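Local coordinates for protein kappa-carrageenase (Pseudoalteromonas carrageenovora, PDB 1DYP) that hydrolyses the beta-1,4 linkages of kappa-carrageenan internally, through a family 16 glycoside hydrolase catalytic domain with a tunnel-shaped active site, at residues 141-146 / 193-198; 204-209 / 214-219. The protein carries 1 engineered substitution. All blocks are in the same frame, centred on the assembly; numbering follows the deposited sequence.

Contact 1: 141-146 / 193-198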
loop_
_atom_site.group_PDB
_atom_site.type_symbol
_atom_site.label_atom_id
_atom_site.label_comp_id
_atom_site.label_asym_id
_atom_site.label_seq_id
_atom_site.Cartn_x
_atom_site.Cartn_y
_atom_site.Cartn_z
ATOM N N VAL A 141 1.897 -5.554 2.026
ATOM C CA VAL A 141 1.873 -6.433 0.871
ATOM C C VAL A 141 1.437 -5.676 -0.371
ATOM O O VAL A 141 0.624 -4.755 -0.307
ATOM C CB VAL A 141 0.923 -7.654 1.055
ATOM C CG1 VAL A 141 -0.531 -7.199 1.138
ATOM C CG2 VAL A 141 1.105 -8.618 -0.111
ATOM N N GLU A 142 2.036 -6.051 -1.492
ATOM C CA GLU A 142 1.688 -5.510 -2.790
ATOM C C GLU A 142 1.544 -6.775 -3.608
ATOM O O GLU A 142 2.512 -7.499 -3.838
ATOM C CB GLU A 142 2.789 -4.609 -3.333
ATOM C CG GLU A 142 2.674 -3.192 -2.808
ATOM C CD GLU A 142 3.846 -2.336 -3.199
ATOM O OE1 GLU A 142 4.942 -2.551 -2.641
ATOM O OE2 GLU A 142 3.677 -1.457 -4.067
ATOM N N LEU A 143 0.313 -7.060 -4.009
ATOM C CA LEU A 143 0.022 -8.259 -4.770
ATOM C C LEU A 143 0.041 -8.057 -6.270
ATOM O O LEU A 143 -0.092 -6.941 -6.776
ATOM C CB LEU A 143 -1.355 -8.800 -4.377
ATOM C CG LEU A 143 -1.540 -9.292 -2.943
ATOM C CD1 LEU A 143 -3.015 -9.579 -2.685
ATOM C CD2 LEU A 143 -0.701 -10.542 -2.726
ATOM N N THR A 144 0.219 -9.171 -6.963
ATOM C CA THR A 144 0.188 -9.230 -8.411
ATOM C C THR A 144 0.805 -8.073 -9.197
ATOM O O THR A 144 0.173 -7.532 -10.100
ATOM C CB THR A 144 -1.281 -9.442 -8.876
ATOM O OG1 THR A 144 -2.109 -8.367 -8.403
ATOM C CG2 THR A 144 -1.822 -10.748 -8.306
ATOM N N GLN A 145 2.036 -7.695 -8.865
ATOM C CA GLN A 145 2.694 -6.630 -9.611
ATOM C C GLN A 145 3.997 -7.124 -10.233
ATOM O O GLN A 145 4.787 -6.339 -10.751
ATOM C CB GLN A 145 2.958 -5.406 -8.726
ATOM C CG GLN A 145 3.978 -5.605 -7.622
ATOM C CD GLN A 145 4.387 -4.291 -6.976
ATOM O OE1 GLN A 145 3.922 -3.217 -7.371
ATOM N NE2 GLN A 145 5.267 -4.366 -5.982
ATOM N N LYS A 146 4.217 -8.436 -10.176
ATOM C CA LYS A 146 5.413 -9.034 -10.761
ATOM C C LYS A 146 5.010 -9.920 -11.942
ATOM O O LYS A 146 3.835 -9.970 -12.310
ATOM C CB LYS A 146 6.182 -9.839 -9.710
ATOM C CG LYS A 146 6.882 -8.990 -8.639
ATOM C CD LYS A 146 8.048 -8.193 -9.220
ATOM C CE LYS A 146 8.872 -7.503 -8.129
ATOM N NZ LYS A 146 8.171 -6.350 -7.514
ATOM N N HIS A 193 -6.958 -14.048 2.268
ATOM C CA HIS A 193 -5.739 -14.448 2.951
ATOM C C HIS A 193 -5.343 -13.304 3.859
ATOM O O HIS A 193 -5.749 -12.164 3.640
ATOM C CB HIS A 193 -4.654 -14.756 1.923
ATOM C CG HIS A 193 -4.999 -15.911 1.040
ATOM N ND1 HIS A 193 -4.731 -17.218 1.387
ATOM C CD2 HIS A 193 -5.686 -15.965 -0.126
ATOM C CE1 HIS A 193 -5.242 -18.027 0.476
ATOM N NE2 HIS A 193 -5.828 -17.292 -0.452
ATOM N N THR A 194 -4.564 -13.606 4.888
ATOM C CA THR A 194 -4.162 -12.577 5.833
ATOM C C THR A 194 -2.750 -12.089 5.583
ATOM O O THR A 194 -1.815 -12.876 5.441
ATOM C CB THR A 194 -4.277 -13.084 7.279
ATOM O OG1 THR A 194 -3.346 -14.150 7.493
ATOM C CG2 THR A 194 -5.685 -13.587 7.538
ATOM N N TYR A 195 -2.619 -10.771 5.531
ATOM C CA TYR A 195 -1.346 -10.115 5.289
ATOM C C TYR A 195 -1.078 -9.210 6.479
ATOM O O TYR A 195 -1.861 -8.310 6.778
ATOM C CB TYR A 195 -1.445 -9.304 3.998
ATOM C CG TYR A 195 -1.739 -10.170 2.795
ATOM C CD1 TYR A 195 -0.712 -10.838 2.126
ATOM C CD2 TYR A 195 -3.049 -10.367 2.359
ATOM C CE1 TYR A 195 -0.983 -11.682 1.054
ATOM C CE2 TYR A 195 -3.333 -11.213 1.283
ATOM C CZ TYR A 195 -2.293 -11.866 0.639
ATOM O OH TYR A 195 -2.559 -12.707 -0.417
ATOM N N GLY A 196 0.028 -9.449 7.168
ATOM C CA GLY A 196 0.316 -8.630 8.324
ATOM C C GLY A 196 1.758 -8.217 8.455
ATOM O O GLY A 196 2.641 -8.715 7.757
ATOM N N VAL A 197 1.991 -7.276 9.357
ATOM C CA VAL A 197 3.334 -6.808 9.612
ATOM C C VAL A 197 3.423 -6.350 11.055
ATOM O O VAL A 197 2.491 -5.749 11.590
ATOM C CB VAL A 197 3.727 -5.640 8.670
ATOM C CG1 VAL A 197 2.946 -4.385 9.017
ATOM C CG2 VAL A 197 5.226 -5.392 8.761
ATOM N N ASN A 198 4.529 -6.687 11.701
ATOM C CA ASN A 198 4.742 -6.263 13.067
ATOM C C ASN A 198 5.844 -5.229 12.984
ATOM O O ASN A 198 6.940 -5.512 12.494
ATOM C CB ASN A 198 5.176 -7.424 13.954
ATOM C CG ASN A 198 5.247 -7.027 15.409
ATOM O OD1 ASN A 198 4.426 -6.244 15.880
ATOM N ND2 ASN A 198 6.218 -7.572 16.134
#
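Val-141 and Leu-143 meet the ring of Tyr-195 from two directions, in a contact made by van der Waals packing, with no polar bond between the segments, that joins the two sheets of the family 16 beta sandwich. Val-141 crosses the root of the tyrosine: its CG1 lies 3.6 Å from Tyr-195 CG, and its CG2 is equally close to CD1 of the same ring. A chi1 of 66° sets CG1 between the backbone N and the carbonyl carbon and leaves CG2 anti to N, which turns both methyls to the ring. Leu-143 comes from the opposite direction to the phenol end, where its CD2 is 3.7 Å from Tyr-195 OH and 4.0 Å from CZ. Both aliphatic side chains stand oblique to the ring.

Backbone hydrogen bonds tie Val-141 and Leu-143 laterally to Phe-117 and Pro-115 of strand 113-120. Phe-186, Pro-188 and Val-208 also pack on Tyr-195. With the ring of Tyr-195 cut back to an alanine, Leu-143 and CG2 of Val-141 would probably lose their partner, CG1 would keep only CB, and a gap would be likely to open between the sheets.

Between these two hydrophobic residues sits Glu-142, the proton donor and last glutamate of the bulged ExDxxE motif, whose side chain turns the other way and makes a long, weak ion pair with Arg-234. The chemistry is thus divided by side-chain direction: dispersion contacts fill the sandwich interior behind the strand, and charged groups occupy its catalytic side.

Contact 2: 204-209 / 214-219. With CD (cadmium ion), chain B.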
loop_
_atom_site.group_PDB
_atom_site.type_symbol
_atom_site.label_atom_id
_atom_site.label_comp_id
_atom_site.label_asym_id
_atom_site.label_seq_id
_atom_site.Cartn_x
_atom_site.Cartn_y
_atom_site.Cartn_z
ATOM N N ILE A 204 10.987 -4.985 11.580
ATOM C CA ILE A 204 9.755 -5.012 10.809
ATOM C C ILE A 204 9.674 -6.453 10.317
ATOM O O ILE A 204 10.596 -6.949 9.664
ATOM C CB ILE A 204 9.804 -4.043 9.610
ATOM C CG1 ILE A 204 10.122 -2.630 10.104
ATOM C CG2 ILE A 204 8.458 -4.045 8.881
ATOM C CD1 ILE A 204 10.339 -1.625 8.998
ATOM N N THR A 205 8.585 -7.131 10.662
ATOM C CA THR A 205 8.391 -8.526 10.291
ATOM C C THR A 205 7.071 -8.689 9.553
ATOM O O THR A 205 6.021 -8.294 10.052
ATOM C CB THR A 205 8.382 -9.418 11.542
ATOM O OG1 THR A 205 9.587 -9.194 12.283
ATOM C CG2 THR A 205 8.288 -10.894 11.154
ATOM N N TRP A 206 7.136 -9.278 8.364
ATOM C CA TRP A 206 5.954 -9.479 7.529
ATOM C C TRP A 206 5.410 -10.898 7.612
ATOM O O TRP A 206 6.170 -11.861 7.721
ATOM C CB TRP A 206 6.284 -9.174 6.069
ATOM C CG TRP A 206 6.514 -7.726 5.730
ATOM C CD1 TRP A 206 5.647 -6.900 5.075
ATOM C CD2 TRP A 206 7.728 -6.976 5.904
ATOM N NE1 TRP A 206 6.246 -5.692 4.813
ATOM C CE2 TRP A 206 7.523 -5.709 5.310
ATOM C CE3 TRP A 206 8.969 -7.251 6.494
ATOM C CZ2 TRP A 206 8.515 -4.718 5.286
ATOM C CZ3 TRP A 206 9.962 -6.259 6.469
ATOM C CH2 TRP A 206 9.723 -5.012 5.867
ATOM N N TYR A 207 4.088 -11.014 7.523
ATOM C CA TYR A 207 3.416 -12.305 7.601
ATOM C C TYR A 207 2.381 -12.499 6.503
ATOM O O TYR A 207 1.745 -11.549 6.058
ATOM C CB TYR A 207 2.680 -12.453 8.935
ATOM C CG TYR A 207 3.529 -12.285 10.172
ATOM C CD1 TYR A 207 3.944 -11.022 10.592
ATOM C CD2 TYR A 207 3.904 -13.391 10.930
ATOM C CE1 TYR A 207 4.715 -10.866 11.744
ATOM C CE2 TYR A 207 4.677 -13.247 12.086
ATOM C CZ TYR A 207 5.076 -11.984 12.484
ATOM O OH TYR A 207 5.829 -11.835 13.626
ATOM N N VAL A 208 2.219 -13.747 6.080
ATOM C CA VAL A 208 1.213 -14.116 5.090
ATOM C C VAL A 208 0.618 -15.420 5.609
ATOM O O VAL A 208 1.314 -16.427 5.722
ATOM C CB VAL A 208 1.809 -14.340 3.689
ATOM C CG1 VAL A 208 0.720 -14.839 2.740
ATOM C CG2 VAL A 208 2.386 -13.038 3.153
ATOM N N ASP A 209 -0.667 -15.387 5.940
ATOM C CA ASP A 209 -1.346 -16.558 6.480
ATOM C C ASP A 209 -0.561 -17.170 7.645
ATOM O O ASP A 209 -0.423 -18.391 7.750
ATOM C CB ASP A 209 -1.589 -17.606 5.385
ATOM C CG ASP A 209 -2.757 -17.245 4.474
ATOM O OD1 ASP A 209 -3.528 -16.326 4.817
ATOM O OD2 ASP A 209 -2.917 -17.891 3.417
ATOM N N GLY A 214 9.043 -12.000 5.622
ATOM C CA GLY A 214 9.993 -10.917 5.514
ATOM C C GLY A 214 10.391 -10.351 6.856
ATOM O O GLY A 214 9.640 -10.429 7.828
ATOM N N GLU A 215 11.605 -9.823 6.917
ATOM C CA GLU A 215 12.105 -9.183 8.128
ATOM C C GLU A 215 13.233 -8.252 7.737
ATOM O O GLU A 215 14.114 -8.618 6.957
ATOM C CB GLU A 215 12.635 -10.181 9.169
ATOM C CG GLU A 215 13.103 -9.439 10.439
ATOM C CD GLU A 215 13.782 -10.318 11.476
ATOM O OE1 GLU A 215 14.395 -11.332 11.102
ATOM O OE2 GLU A 215 13.721 -9.969 12.674
ATOM N N LYS A 216 13.190 -7.046 8.286
ATOM C CA LYS A 216 14.202 -6.036 8.024
ATOM C C LYS A 216 14.417 -5.260 9.306
ATOM O O LYS A 216 13.578 -5.286 10.204
ATOM C CB LYS A 216 13.723 -5.044 6.960
ATOM C CG LYS A 216 13.397 -5.632 5.602
ATOM C CD LYS A 216 14.631 -6.170 4.912
ATOM C CE LYS A 216 14.291 -6.622 3.501
ATOM N NZ LYS A 216 15.407 -7.377 2.857
ATOM N N ASP A 217 15.546 -4.573 9.404
ATOM C CA ASP A 217 15.785 -3.754 10.575
ATOM C C ASP A 217 15.054 -2.450 10.309
ATOM O O ASP A 217 15.021 -1.966 9.173
ATOM C CB ASP A 217 17.277 -3.514 10.763
ATOM C CG ASP A 217 17.982 -4.732 11.305
ATOM O OD1 ASP A 217 17.687 -5.108 12.458
ATOM O OD2 ASP A 217 18.817 -5.312 10.583
ATOM N N ASN A 218 14.435 -1.890 11.341
ATOM C CA ASN A 218 13.709 -0.647 11.151
ATOM C C ASN A 218 14.682 0.515 11.223
ATOM O O ASN A 218 14.861 1.129 12.276
ATOM C CB ASN A 218 12.625 -0.472 12.208
ATOM C CG ASN A 218 11.731 0.705 11.908
ATOM O OD1 ASN A 218 12.075 1.551 11.082
ATOM N ND2 ASN A 218 10.587 0.776 12.573
ATOM N N LEU A 219 15.305 0.807 10.089
ATOM C CA LEU A 219 16.278 1.881 9.999
ATOM C C LEU A 219 15.646 3.233 9.728
ATOM O O LEU A 219 16.030 4.239 10.333
ATOM C CB LEU A 219 17.273 1.587 8.875
ATOM C CG LEU A 219 18.020 0.254 8.913
ATOM C CD1 LEU A 219 18.811 0.086 7.627
ATOM C CD2 LEU A 219 18.934 0.207 10.124
HETATM CD CD CD B . 15.519 -11.378 13.244
HETATM O O HOH W 1 10.709 -11.241 13.516
HETATM O O HOH W 2 13.953 -12.971 13.988
#
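Trp-206 and Gly-214 meet in the tightly packed part of the antiparallel hairpin formed by strands 203-208 and 211-217. The indole turns its edge to the opposite strand, with CE3 3.4 Å from Gly-214 C; a CB at Gly-214 would lie about 3.2 Å from Trp-206 CE3, a tight fit that the glycine avoids. Farther along the six-membered ring, CZ3 touches Lys-216 CG at 3.6 Å, and beyond this aliphatic part the lysine NZ goes on to the carbonyls of Pro-175, Gln-176 and His-179. Ile-204 CG2 lies over one face of the indole, offset toward the rim. The indole NE1 bonds to the carbonyl of the catalytic Asp-139, which fixes the ring's rotation.

Three backbone bonds zip the strands: a reciprocal pair between Ile-204 and Lys-216, and Trp-206 N to Gly-214 O at 2.8 Å, where the donor stands 43° out of the carbonyl plane. Beyond them, Asn-218 lays its CB against Ile-204 CG1 (3.9 Å), and its amide reaches Trp-221 N and Thr-200 O.

The face bearing Thr-205 and Glu-215 is looser and wetter. These side chains run side by side, with Thr-205 OG1 held 2.6 Å from a water that only weakly reaches the glutamate. Glu-215 extends outward, CG anti to its backbone N (chi1 -178°), and chelates a cadmium ion through OE1 and OE2, both at 2.4 Å. The hairpin therefore pairs a packed face of Trp-206, Ile-204 and the lysine's methylenes, tied to Asp-139, with a hydrated face whose carboxylate holds cadmium in this crystal.

How the contacts relate
Strands 193-199 and 203-208 are neighbours in one sheet, and through them the two contacts touch, their centres 11 Å apart: Gly-196 O and Asn-198 N probably bond to Tyr-207 N and Thr-205 O, and Val-197 CG2 packs on Ile-204 CG2. Contact 1 is core, built from buried side chains meeting between sheets without any polar link. Contact 2 lies farther from the chain centre and joins adjacent strands within a sheet, so backbone bonds dominate and one face reaches solvent and metal. Contact 1 includes the end of the catalytic strand region itself, whereas contact 2 reaches that region through an indole side chain.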